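Local atomic coordinates of RING finger protein unkempt homolog (Mus musculus, PDB entry 5ELK), a protein that binds specific RNA sequences through clustered CCCH zinc fingers and represses translation, helping to establish and maintain the early morphology of cortical neurons in the embryo. Residues N13-P18 and T81-Q86. Residues are numbered along the deposited sequence; the frame is centred on the assembly and turned at random.
Sequences NYKTEP and TRTEQQ. With nucleotides of chain B.
A small, buried apolar contact joins two neighbouring CCCH zinc fingers, Tyr14 and Lys15 of one meeting Thr83 of the next, with bound RNA lying against both segments. It illustrates how clustered fingers can pack into a shared RNA surface. Asn13 to Thr16 form a type II beta turn, residues 82-86 a short helix. The methyl of Thr83 does the touching: with OG1 beside the backbone N (chi1 -53°), CG2 is anti to it and meets the edge of the Tyr14 ring, CG2 to CE2 3.9 Å, and the Lys15 chain, CG2 to CD 3.8 Å. Lys15 CG lies over one face of that ring, toward the rim, and its NZ turns back into its own finger, in a salt bridge with Asp40 and a hydrogen bond to Tyr34 O. Tyr14 OH is hydrogen-bonded to Tyr30 O. Thr81 caps the helix, its OG1 accepting from Glu84 N at 3.0 Å. Arg82 CD lies 3.2 Å from O4' of G5 of chain B, and the guanidinium has C5' of that nucleotide over one face and OP1 of A4 of chain B near its edge. With an alanine in place of Arg82, the G5 sugar is likely to lose this flat cover and the A4 phosphate a positive charge in its neighbourhood. Four residues along, Gln86 NE2 donates to O2 of U3 of chain B, 2.8 Å at 163°.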
ATOM      1  N   ASN A  13       0.271  -7.303   5.666  1.00 38.90           N
ATOM      2  CA  ASN A  13      -1.114  -7.663   5.357  1.00 40.93           C
ATOM      3  C   ASN A  13      -1.959  -6.606   4.645  1.00 39.44           C
ATOM      4  O   ASN A  13      -2.990  -6.939   4.067  1.00 44.67           O
ATOM      5  CB  ASN A  13      -1.822  -8.078   6.650  1.00 47.71           C
ATOM      6  CG  ASN A  13      -1.067  -9.153   7.400  1.00 55.33           C
ATOM      7  OD1 ASN A  13      -0.697  -8.978   8.567  1.00 52.68           O
ATOM      8  ND2 ASN A  13      -0.818 -10.273   6.726  1.00 56.43           N
ATOM      9  N   TYR A  14      -1.536  -5.346   4.681  1.00 40.28           N
ATOM     10  CA  TYR A  14      -2.334  -4.255   4.118  1.00 40.79           C
ATOM     11  C   TYR A  14      -2.729  -4.480   2.648  1.00 37.48           C
ATOM     12  O   TYR A  14      -1.870  -4.625   1.786  1.00 33.33           O
ATOM     13  CB  TYR A  14      -1.568  -2.948   4.233  1.00 37.74           C
ATOM     14  CG  TYR A  14      -2.361  -1.730   3.831  1.00 35.38           C
ATOM     15  CD1 TYR A  14      -3.328  -1.218   4.669  1.00 33.37           C
ATOM     16  CD2 TYR A  14      -2.132  -1.083   2.630  1.00 35.44           C
ATOM     17  CE1 TYR A  14      -4.051  -0.102   4.326  1.00 33.64           C
ATOM     18  CE2 TYR A  14      -2.859   0.045   2.277  1.00 32.39           C
ATOM     19  CZ  TYR A  14      -3.814   0.525   3.135  1.00 34.90           C
ATOM     20  OH  TYR A  14      -4.551   1.640   2.820  1.00 41.55           O
ATOM     21  N   LYS A  15      -4.035  -4.481   2.388  1.00 37.69           N
ATOM     22  CA  LYS A  15      -4.607  -4.740   1.060  1.00 41.57           C
ATOM     23  C   LYS A  15      -4.100  -6.012   0.391  1.00 37.76           C
ATOM     24  O   LYS A  15      -3.954  -6.082  -0.825  1.00 42.92           O
ATOM     25  CB  LYS A  15      -4.430  -3.524   0.156  1.00 42.27           C
ATOM     26  CG  LYS A  15      -5.362  -2.413   0.557  1.00 44.45           C
ATOM     27  CD  LYS A  15      -5.106  -1.144  -0.202  1.00 48.23           C
ATOM     28  CE  LYS A  15      -6.047  -0.049   0.253  1.00 52.88           C
ATOM     29  NZ  LYS A  15      -7.479  -0.452   0.146  1.00 59.61           N
ATOM     30  N   THR A  16      -3.872  -7.026   1.213  1.00 40.90           N
ATOM     31  CA  THR A  16      -3.464  -8.348   0.761  1.00 43.74           C
ATOM     32  C   THR A  16      -4.702  -9.175   0.422  1.00 51.91           C
ATOM     33  O   THR A  16      -4.631 -10.165  -0.317  1.00 54.29           O
ATOM     34  CB  THR A  16      -2.652  -9.040   1.875  1.00 45.43           C
ATOM     35  OG1 THR A  16      -1.352  -8.444   1.935  1.00 54.76           O
ATOM     36  CG2 THR A  16      -2.510 -10.534   1.645  1.00 59.72           C
ATOM     37  N   GLU A  17      -5.840  -8.742   0.957  1.00 53.97           N
ATOM     38  CA  GLU A  17      -7.079  -9.497   0.856  1.00 59.98           C
ATOM     39  C   GLU A  17      -8.273  -8.590   0.551  1.00 54.19           C
ATOM     40  O   GLU A  17      -8.195  -7.372   0.730  1.00 47.09           O
ATOM     41  CB  GLU A  17      -7.302 -10.279   2.155  1.00 69.50           C
ATOM     42  CG  GLU A  17      -6.392 -11.499   2.300  1.00 76.11           C
ATOM     43  CD  GLU A  17      -6.491 -12.169   3.663  1.00 78.41           C
ATOM     44  OE1 GLU A  17      -6.350 -11.472   4.686  1.00 75.39           O
ATOM     45  OE2 GLU A  17      -6.705 -13.400   3.708  1.00 83.83           O
ATOM     46  N   PRO A  18      -9.375  -9.181   0.063  1.00 52.05           N
ATOM     47  CA  PRO A  18     -10.523  -8.401  -0.415  1.00 53.54           C
ATOM     48  C   PRO A  18     -11.551  -8.037   0.648  1.00 64.41           C
ATOM     49  O   PRO A  18     -11.867  -8.842   1.527  1.00 67.00           O
ATOM     50  CB  PRO A  18     -11.165  -9.326  -1.449  1.00 64.78           C
ATOM     51  CG  PRO A  18     -10.819 -10.707  -0.988  1.00 57.61           C
ATOM     52  CD  PRO A  18      -9.482 -10.606  -0.303  1.00 54.43           C
ATOM     53  N   THR A  81       0.947  -2.026  -8.518  1.00 32.83           N
ATOM     54  CA  THR A  81       0.037  -0.990  -8.037  1.00 31.34           C
ATOM     55  C   THR A  81       0.762  -0.029  -7.124  1.00 31.83           C
ATOM     56  O   THR A  81       1.806  -0.351  -6.554  1.00 35.00           O
ATOM     57  CB  THR A  81      -1.131  -1.559  -7.235  1.00 36.60           C
ATOM     58  OG1 THR A  81      -0.644  -2.086  -5.994  1.00 42.78           O
ATOM     59  CG2 THR A  81      -1.841  -2.648  -7.998  1.00 33.09           C
ATOM     60  N   ARG A  82       0.188   1.158  -6.990  1.00 34.62           N
ATOM     61  CA  ARG A  82       0.780   2.215  -6.201  1.00 31.39           C
ATOM     62  C   ARG A  82       0.847   1.739  -4.761  1.00 34.63           C
ATOM     63  O   ARG A  82       1.801   2.023  -4.025  1.00 38.07           O
ATOM     64  CB  ARG A  82      -0.076   3.474  -6.310  1.00 36.56           C
ATOM     65  CG  ARG A  82       0.307   4.595  -5.352  1.00 34.52           C
ATOM     66  CD  ARG A  82      -0.624   5.785  -5.520  1.00 31.88           C
ATOM     67  NE  ARG A  82      -0.420   6.464  -6.798  1.00 42.02           N
ATOM     68  CZ  ARG A  82      -1.347   6.612  -7.744  1.00 52.31           C
ATOM     69  NH1 ARG A  82      -2.583   6.145  -7.586  1.00 54.45           N
ATOM     70  NH2 ARG A  82      -1.036   7.242  -8.866  1.00 57.89           N
ATOM     71  N   THR A  83      -0.164   0.980  -4.366  1.00 28.29           N
ATOM     72  CA  THR A  83      -0.174   0.436  -3.027  1.00 38.76           C
ATOM     73  C   THR A  83       1.000  -0.507  -2.804  1.00 38.99           C
ATOM     74  O   THR A  83       1.610  -0.498  -1.731  1.00 35.47           O
ATOM     75  CB  THR A  83      -1.474  -0.296  -2.730  1.00 39.44           C
ATOM     76  OG1 THR A  83      -2.571   0.577  -3.018  1.00 37.19           O
ATOM     77  CG2 THR A  83      -1.514  -0.707  -1.268  1.00 49.77           C
ATOM     78  N   GLU A  84       1.316  -1.318  -3.810  1.00 34.31           N
ATOM     79  CA  GLU A  84       2.425  -2.256  -3.693  1.00 34.43           C
ATOM     80  C   GLU A  84       3.739  -1.527  -3.516  1.00 32.91           C
ATOM     81  O   GLU A  84       4.654  -2.012  -2.853  1.00 28.37           O
ATOM     82  CB  GLU A  84       2.511  -3.164  -4.914  1.00 38.79           C
ATOM     83  CG  GLU A  84       1.562  -4.329  -4.836  1.00 44.47           C
ATOM     84  CD  GLU A  84       1.940  -5.462  -5.752  1.00 40.46           C
ATOM     85  OE1 GLU A  84       2.637  -5.228  -6.764  1.00 37.88           O
ATOM     86  OE2 GLU A  84       1.551  -6.599  -5.440  1.00 39.81           O
ATOM     87  N   GLN A  85       3.837  -0.354  -4.118  1.00 36.36           N
ATOM     88  CA  GLN A  85       5.058   0.421  -4.014  1.00 31.44           C
ATOM     89  C   GLN A  85       5.131   1.173  -2.675  1.00 29.22           C
ATOM     90  O   GLN A  85       6.142   1.126  -1.980  1.00 23.03           O
ATOM     91  CB  GLN A  85       5.141   1.403  -5.172  1.00 30.92           C
ATOM     92  CG  GLN A  85       6.419   2.200  -5.206  1.00 34.35           C
ATOM     93  CD  GLN A  85       6.470   3.169  -6.362  1.00 37.86           C
ATOM     94  OE1 GLN A  85       5.512   3.899  -6.617  1.00 41.51           O
ATOM     95  NE2 GLN A  85       7.590   3.188  -7.072  1.00 40.75           N
ATOM     96  N   GLN A  86       4.053   1.864  -2.324  1.00 25.03           N
ATOM     97  CA  GLN A  86       4.039   2.694  -1.129  1.00 32.35           C
ATOM     98  C   GLN A  86       4.253   1.855   0.124  1.00 34.31           C
ATOM     99  O   GLN A  86       4.865   2.314   1.085  1.00 31.57           O
ATOM    100  CB  GLN A  86       2.732   3.477  -1.032  1.00 29.77           C
ATOM    101  CG  GLN A  86       2.621   4.610  -2.047  1.00 26.75           C
ATOM    102  CD  GLN A  86       1.626   5.673  -1.642  1.00 32.73           C
ATOM    103  OE1 GLN A  86       0.495   5.693  -2.119  1.00 42.59           O
ATOM    104  NE2 GLN A  86       2.042   6.570  -0.754  1.00 33.23           N
TER
ATOM    105  P     G B   5      -1.750  11.634  -4.214  1.00 50.04           P
ATOM    106  OP1   G B   5      -1.313  11.815  -5.625  1.00 61.42           O
ATOM    107  OP2   G B   5      -2.481  12.740  -3.540  1.00 52.90           O
ATOM    108  O5'   G B   5      -2.681  10.346  -4.074  1.00 51.51           O
ATOM    109  C5'   G B   5      -2.543   9.240  -4.957  1.00 49.75           C
ATOM    110  C4'   G B   5      -3.214   8.005  -4.407  1.00 51.71           C
ATOM    111  O4'   G B   5      -2.382   7.435  -3.359  1.00 48.57           O
ATOM    112  C3'   G B   5      -4.598   8.223  -3.787  1.00 57.13           C
ATOM    113  O3'   G B   5      -5.433   7.097  -4.060  1.00 62.99           O
ATOM    114  C2'   G B   5      -4.295   8.278  -2.292  1.00 54.55           C
ATOM    115  O2'   G B   5      -5.376   7.906  -1.458  1.00 56.73           O
ATOM    116  C1'   G B   5      -3.135   7.292  -2.174  1.00 52.89           C
ATOM    117  N9    G B   5      -2.249   7.549  -1.032  1.00 49.96           N
ATOM    118  C8    G B   5      -1.423   8.635  -0.854  1.00 42.66           C
ATOM    119  N7    G B   5      -0.754   8.580   0.261  1.00 35.68           N
ATOM    120  C5    G B   5      -1.162   7.395   0.858  1.00 37.31           C
ATOM    121  C6    G B   5      -0.775   6.804   2.090  1.00 31.85           C
ATOM    122  O6    G B   5       0.025   7.229   2.924  1.00 35.06           O
ATOM    123  N1    G B   5      -1.429   5.603   2.322  1.00 29.74           N
ATOM    124  C2    G B   5      -2.336   5.032   1.460  1.00 40.67           C
ATOM    125  N2    G B   5      -2.856   3.861   1.856  1.00 38.65           N
ATOM    126  N3    G B   5      -2.706   5.567   0.306  1.00 39.38           N
ATOM    127  C4    G B   5      -2.082   6.741   0.070  1.00 41.92           C
ATOM    128  P     U B   3      10.342   7.239  -4.574  1.00 55.00           P
ATOM    129  OP1   U B   3      10.289   8.709  -4.403  1.00 55.41           O
ATOM    130  OP2   U B   3      11.503   6.447  -4.091  1.00 60.51           O
ATOM    131  O5'   U B   3       9.046   6.654  -3.865  1.00 53.39           O
ATOM    132  C5'   U B   3       8.192   5.745  -4.541  1.00 48.71           C
ATOM    133  C4'   U B   3       6.753   5.988  -4.173  1.00 44.63           C
ATOM    134  O4'   U B   3       6.553   5.625  -2.775  1.00 43.95           O
ATOM    135  C3'   U B   3       6.303   7.441  -4.299  1.00 42.73           C
ATOM    136  O3'   U B   3       4.912   7.470  -4.630  1.00 42.59           O
ATOM    137  C2'   U B   3       6.502   7.963  -2.880  1.00 40.17           C
ATOM    138  O2'   U B   3       5.753   9.117  -2.563  1.00 39.41           O
ATOM    139  C1'   U B   3       6.069   6.749  -2.060  1.00 38.20           C
ATOM    140  N1    U B   3       6.595   6.709  -0.683  1.00 44.50           N
ATOM    141  C2    U B   3       5.754   6.266   0.334  1.00 42.07           C
ATOM    142  O2    U B   3       4.603   5.894   0.144  1.00 37.73           O
ATOM    143  N3    U B   3       6.302   6.263   1.601  1.00 41.04           N
ATOM    144  C4    U B   3       7.571   6.662   1.956  1.00 41.52           C
ATOM    145  O4    U B   3       7.918   6.609   3.140  1.00 39.94           O
ATOM    146  C5    U B   3       8.371   7.107   0.851  1.00 44.70           C
ATOM    147  C6    U B   3       7.875   7.119  -0.395  1.00 40.36           C
ATOM    148  P     A B   4       4.283   8.728  -5.412  1.00 44.60           P
ATOM    149  OP1   A B   4       3.449   8.225  -6.539  1.00 61.42           O
ATOM    150  OP2   A B   4       5.407   9.665  -5.665  1.00 46.17           O
ATOM    151  O5'   A B   4       3.310   9.430  -4.356  1.00 42.11           O
ATOM    152  C5'   A B   4       2.140   8.766  -3.893  1.00 40.52           C
ATOM    153  C4'   A B   4       1.224   9.678  -3.107  1.00 46.59           C
ATOM    154  O4'   A B   4       1.860  10.095  -1.864  1.00 41.31           O
ATOM    155  C3'   A B   4       0.778  10.969  -3.796  1.00 45.66           C
ATOM    156  O3'   A B   4      -0.505  11.285  -3.271  1.00 51.17           O
ATOM    157  C2'   A B   4       1.762  11.991  -3.239  1.00 41.33           C
ATOM    158  O2'   A B   4       1.325  13.333  -3.329  1.00 47.26           O
ATOM    159  C1'   A B   4       1.863  11.515  -1.791  1.00 38.06           C
ATOM    160  N9    A B   4       3.072  11.923  -1.073  1.00 40.80           N
ATOM    161  C8    A B   4       4.355  11.985  -1.555  1.00 44.39           C
ATOM    162  N7    A B   4       5.235  12.341  -0.650  1.00 43.60           N
ATOM    163  C5    A B   4       4.494  12.517   0.513  1.00 38.97           C
ATOM    164  C6    A B   4       4.866  12.893   1.822  1.00 37.97           C
ATOM    165  N6    A B   4       6.122  13.173   2.178  1.00 36.47           N
ATOM    166  N1    A B   4       3.884  12.969   2.757  1.00 34.34           N
ATOM    167  C2    A B   4       2.622  12.679   2.382  1.00 40.55           C
ATOM    168  N3    A B   4       2.151  12.312   1.184  1.00 37.53           N
ATOM    169  C4    A B   4       3.151  12.249   0.272  1.00 36.43           C
TER